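Oxidoreductase, zinc-binding dehydrogenase family (Myxococcus xanthus, PDB 5K1S) is a zinc-binding medium-chain reductase involved in the alternative de novo biosynthesis of isovaleryl coenzyme A. Local coordinates at residues Ala102-Arg106 and Val164-Thr168; Val172-Thr177 and Glu313-Ala317. All blocks are in the same frame, centred on the assembly; numbering follows the deposited sequence.

In the fold
Both interactions use helix 165-178, interaction 1 at its zinc-side start and interaction 2 further along, with centres about 10 Å apart. Interaction 1 is wholly buried, its centre about 4 Å from the centre of the chain, and joins the end of strand 100-103 and the loop after it, in the GroES-like part, to that helix through sulfur atoms and one amide. Interaction 2, its centre about 11 Å from the chain centre, is partly buried: two helices cross there, a valine packs between them, and carboxylates take the polar partners, with R176 and T177 toward the surface. The two contacts touch where L104 CD2 meets L314 CD2 at 3.6 Å and V164 CG1 meets A317 CB at 3.7 Å.

Interaction 1: Ala102-Arg106 and Val164-Thr168; sequences ATLQR and VCCTT. With ZN (zinc ion), chain F.
Q105 reaches from the loop after strand 100-103 to the two consecutive cysteines C165 and C166. A chi1 of -62° sets its CG opposite the carbonyl carbon, and the chain then bends at chi2, which brings the amide over to the sulfurs. From CB outward, CG is the first atom to touch, 4.0 Å from C166 SG and only slightly farther from C165 SG. CD lies 3.8 Å from C165 SG. At the tip, NE2 donates to C166 SG over 3.5 Å; the bond is almost straight (175°) and the sulfur sits in the amide plane. That sulfur also binds zinc at 2.3 Å, with C57 and H79 as the other protein ligands, the Cys-His-Cys set of the catalytic-type zinc site in medium-chain dehydrogenases and reductases. Q105 is therefore a second-shell residue of the metal site, gripping a ligand sulfur through its amide. With chi1 at -167° the C165 sulfur swings opposite its amide nitrogen and turns toward the loop that follows strand 100-103 instead of the metal. It comes 3.8 Å from L104 CA, while L104 CD2 touches the same sulfur at 4.0 Å.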
loop_
_atom_site.group_PDB
_atom_site.type_symbol
_atom_site.label_atom_id
_atom_site.label_comp_id
_atom_site.label_asym_id
_atom_site.label_seq_id
_atom_site.Cartn_x
_atom_site.Cartn_y
_atom_site.Cartn_z
ATOM N N ALA A 102 19.064 -7.751 22.916
ATOM C CA ALA A 102 18.445 -8.699 21.999
ATOM C C ALA A 102 18.672 -8.210 20.577
ATOM O O ALA A 102 18.457 -7.031 20.284
ATOM C CB ALA A 102 16.945 -8.851 22.274
ATOM N N THR A 103 19.100 -9.113 19.700
ATOM C CA THR A 103 19.482 -8.736 18.346
ATOM C C THR A 103 18.258 -8.516 17.464
ATOM O O THR A 103 17.220 -9.166 17.623
ATOM C CB THR A 103 20.366 -9.814 17.716
ATOM O OG1 THR A 103 19.667 -11.066 17.716
ATOM C CG2 THR A 103 21.676 -9.961 18.483
ATOM N N LEU A 104 18.394 -7.583 16.524
ATOM C CA LEU A 104 17.422 -7.413 15.458
ATOM C C LEU A 104 17.609 -8.516 14.419
ATOM O O LEU A 104 18.436 -9.421 14.571
ATOM C CB LEU A 104 17.566 -6.034 14.814
ATOM C CG LEU A 104 17.113 -4.812 15.614
ATOM C CD1 LEU A 104 17.565 -3.541 14.921
ATOM C CD2 LEU A 104 15.607 -4.806 15.783
ATOM N N GLN A 105 16.832 -8.443 13.341
ATOM C CA GLN A 105 17.013 -9.374 12.235
ATOM C C GLN A 105 18.159 -8.931 11.332
ATOM O O GLN A 105 19.047 -9.728 11.008
ATOM C CB GLN A 105 15.714 -9.497 11.439
ATOM C CG GLN A 105 14.548 -10.058 12.252
ATOM C CD GLN A 105 13.303 -9.190 12.197
ATOM O OE1 GLN A 105 13.324 -8.078 11.672
ATOM N NE2 GLN A 105 12.208 -9.700 12.744
ATOM N N ARG A 106 18.159 -7.663 10.928
ATOM C CA ARG A 106 19.146 -7.129 10.003
ATOM C C ARG A 106 19.678 -5.802 10.526
ATOM O O ARG A 106 19.101 -5.181 11.421
ATOM C CB ARG A 106 18.550 -6.935 8.602
ATOM C CG ARG A 106 17.368 -5.977 8.572
ATOM C CD ARG A 106 16.841 -5.764 7.165
ATOM N NE ARG A 106 17.772 -5.020 6.321
ATOM C CZ ARG A 106 17.951 -3.705 6.380
ATOM N NH1 ARG A 106 17.274 -2.975 7.257
ATOM N NH2 ARG A 106 18.814 -3.113 5.568
ATOM N N VAL A 164 10.954 -12.177 20.707
ATOM C CA VAL A 164 10.146 -10.964 20.643
ATOM C C VAL A 164 10.280 -10.295 19.281
ATOM O O VAL A 164 9.298 -9.788 18.728
ATOM C CB VAL A 164 10.554 -10.009 21.783
ATOM C CG1 VAL A 164 9.778 -8.704 21.709
ATOM C CG2 VAL A 164 10.336 -10.676 23.127
ATOM N N CYS A 165 11.490 -10.282 18.717
ATOM C CA CYS A 165 11.743 -9.499 17.512
ATOM C C CYS A 165 10.851 -9.949 16.361
ATOM O O CYS A 165 10.194 -9.127 15.713
ATOM C CB CYS A 165 13.217 -9.602 17.122
ATOM S SG CYS A 165 13.736 -8.396 15.877
ATOM N N CYS A 166 10.813 -11.251 16.093
ATOM C CA CYS A 166 10.094 -11.778 14.939
ATOM C C CYS A 166 8.609 -11.985 15.199
ATOM O O CYS A 166 7.926 -12.569 14.350
ATOM C CB CYS A 166 10.726 -13.095 14.492
ATOM S SG CYS A 166 12.459 -12.930 14.066
ATOM N N THR A 167 8.093 -11.527 16.337
ATOM C CA THR A 167 6.665 -11.609 16.616
ATOM C C THR A 167 6.145 -10.256 17.085
ATOM O O THR A 167 5.534 -9.517 16.307
ATOM C CB THR A 167 6.378 -12.686 17.663
ATOM O OG1 THR A 167 7.133 -12.415 18.849
ATOM C CG2 THR A 167 6.750 -14.060 17.127
ATOM N N THR A 168 6.386 -9.921 18.353
ATOM C CA THR A 168 5.953 -8.626 18.866
ATOM C C THR A 168 6.708 -7.483 18.200
ATOM O O THR A 168 6.137 -6.407 17.989
ATOM C CB THR A 168 6.139 -8.573 20.381
ATOM O OG1 THR A 168 5.462 -9.681 20.988
ATOM C CG2 THR A 168 5.584 -7.271 20.948
HETATM ZN ZN ZN F . 12.796 -14.152 12.112
#

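Interaction 2: Val172-Thr177 and Glu313-Ala317; sequences VHTVRT and ELDEA
Two helices of the medium-chain reductase fold, 165-178 and 311-323, cross nearly perpendicularly here: the axes of the segments 172-177 and 313-317 make an angle of 94° and approach to 10.5 Å. Between them V172 forks over the second helix. Its CG1 lies 3.9 Å from E313 CB, the side chains running past each other in opposite directions, and its CG2 meets A317 CB at 4.0 Å. Beyond this apolar centre, E313 stretches out past CG and brings OE2 to two donors. H173 ND1 gives a hydrogen bond of 2.7 Å, noticeably bent at 132°, on the syn side of OE2 but tilted well out of the carboxylate plane, with OE2 also tilted from the ring plane. T177 OG1 donates to the same oxygen over 3.1 Å from above the carboxylate plane, and both donors lie on one face of it. E313 OE1 takes the backbone N of T310. The far nitrogen of the imidazole, H173 NE2, bonds to E300 of the second subunit, which links this helix pair to a neighbouring chain. On the other flank R176 forms a salt bridge with E316, whose OE2 is also in a salt bridge with R319 of the same helix. The R176 chain is extended from CG to NE, and its NH1 meets E316 OE2 at 3.2 Å on the anti side, tilted out of the carboxylate plane, with that oxygen near the guanidinium plane.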
loop_
_atom_site.group_PDB
_atom_site.type_symbol
_atom_site.label_atom_id
_atom_site.label_comp_id
_atom_site.label_asym_id
_atom_site.label_seq_id
_atom_site.Cartn_x
_atom_site.Cartn_y
_atom_site.Cartn_z
ATOM N N VAL A 172 4.691 -4.459 16.309
ATOM C CA VAL A 172 4.827 -3.019 16.514
ATOM C C VAL A 172 4.992 -2.312 15.175
ATOM O O VAL A 172 4.307 -1.326 14.883
ATOM C CB VAL A 172 6.005 -2.720 17.461
ATOM C CG1 VAL A 172 6.278 -1.217 17.533
ATOM C CG2 VAL A 172 5.721 -3.272 18.852
ATOM N N HIS A 173 5.910 -2.806 14.343
ATOM C CA HIS A 173 6.126 -2.197 13.035
ATOM C C HIS A 173 4.852 -2.224 12.198
ATOM O O HIS A 173 4.518 -1.242 11.526
ATOM C CB HIS A 173 7.264 -2.917 12.311
ATOM C CG HIS A 173 7.696 -2.245 11.045
ATOM N ND1 HIS A 173 7.970 -0.897 10.973
ATOM C CD2 HIS A 173 7.908 -2.738 9.802
ATOM C CE1 HIS A 173 8.328 -0.587 9.740
ATOM N NE2 HIS A 173 8.299 -1.688 9.009
ATOM N N THR A 174 4.120 -3.340 12.239
ATOM C CA THR A 174 2.915 -3.492 11.429
ATOM C C THR A 174 1.748 -2.703 12.010
ATOM O O THR A 174 1.125 -1.895 11.313
ATOM C CB THR A 174 2.544 -4.974 11.323
ATOM O OG1 THR A 174 3.658 -5.714 10.809
ATOM C CG2 THR A 174 1.341 -5.171 10.408
ATOM N N VAL A 175 1.437 -2.932 13.287
ATOM C CA VAL A 175 0.241 -2.352 13.888
ATOM C C VAL A 175 0.400 -0.846 14.065
ATOM O O VAL A 175 -0.523 -0.075 13.775
ATOM C CB VAL A 175 -0.059 -3.050 15.228
ATOM C CG1 VAL A 175 -1.286 -2.443 15.901
ATOM C CG2 VAL A 175 -0.249 -4.548 15.017
ATOM N N ARG A 176 1.562 -0.401 14.542
ATOM C CA ARG A 176 1.754 0.987 14.950
ATOM C C ARG A 176 2.472 1.818 13.893
ATOM O O ARG A 176 1.892 2.749 13.326
ATOM C CB ARG A 176 2.542 1.037 16.263
ATOM C CG ARG A 176 1.760 0.578 17.458
ATOM C CD ARG A 176 2.543 0.849 18.714
ATOM N NE ARG A 176 1.816 0.445 19.911
ATOM C CZ ARG A 176 2.334 0.459 21.135
ATOM N NH1 ARG A 176 3.588 0.855 21.323
ATOM N NH2 ARG A 176 1.601 0.075 22.169
ATOM N N THR A 177 3.740 1.501 13.629
ATOM C CA THR A 177 4.554 2.340 12.758
ATOM C C THR A 177 3.911 2.488 11.384
ATOM O O THR A 177 3.754 3.603 10.873
ATOM C CB THR A 177 5.960 1.751 12.634
ATOM O OG1 THR A 177 6.348 1.163 13.883
ATOM C CG2 THR A 177 6.954 2.831 12.259
ATOM N N GLU A 313 11.580 -0.014 17.597
ATOM C CA GLU A 313 10.430 -0.907 17.698
ATOM C C GLU A 313 10.739 -2.107 18.583
ATOM O O GLU A 313 9.883 -2.556 19.353
ATOM C CB GLU A 313 10.006 -1.367 16.305
ATOM C CG GLU A 313 9.492 -0.246 15.419
ATOM C CD GLU A 313 9.579 -0.581 13.944
ATOM O OE1 GLU A 313 10.075 -1.674 13.605
ATOM O OE2 GLU A 313 9.159 0.256 13.121
ATOM N N LEU A 314 11.956 -2.647 18.484
ATOM C CA LEU A 314 12.323 -3.774 19.333
ATOM C C LEU A 314 12.398 -3.355 20.796
ATOM O O LEU A 314 11.923 -4.082 21.677
ATOM C CB LEU A 314 13.655 -4.371 18.877
ATOM C CG LEU A 314 14.179 -5.536 19.725
ATOM C CD1 LEU A 314 13.164 -6.671 19.791
ATOM C CD2 LEU A 314 15.509 -6.045 19.188
ATOM N N ASP A 315 12.994 -2.193 21.077
ATOM C CA ASP A 315 12.993 -1.681 22.444
ATOM C C ASP A 315 11.572 -1.582 22.982
ATOM O O ASP A 315 11.310 -1.943 24.134
ATOM C CB ASP A 315 13.680 -0.314 22.501
ATOM C CG ASP A 315 15.190 -0.408 22.359
ATOM O OD1 ASP A 315 15.769 -1.450 22.736
ATOM O OD2 ASP A 315 15.801 0.565 21.871
ATOM N N GLU A 316 10.641 -1.098 22.156
ATOM C CA GLU A 316 9.249 -1.004 22.582
ATOM C C GLU A 316 8.614 -2.383 22.704
ATOM O O GLU A 316 7.886 -2.654 23.667
ATOM C CB GLU A 316 8.466 -0.135 21.596
ATOM C CG GLU A 316 7.000 0.054 21.951
ATOM C CD GLU A 316 6.802 0.776 23.271
ATOM O OE1 GLU A 316 7.797 1.289 23.830
ATOM O OE2 GLU A 316 5.650 0.830 23.751
ATOM N N ALA A 317 8.873 -3.265 21.738
ATOM C CA ALA A 317 8.321 -4.615 21.797
ATOM C C ALA A 317 8.807 -5.346 23.041
ATOM O O ALA A 317 8.016 -5.968 23.760
ATOM C CB ALA A 317 8.701 -5.390 20.536
#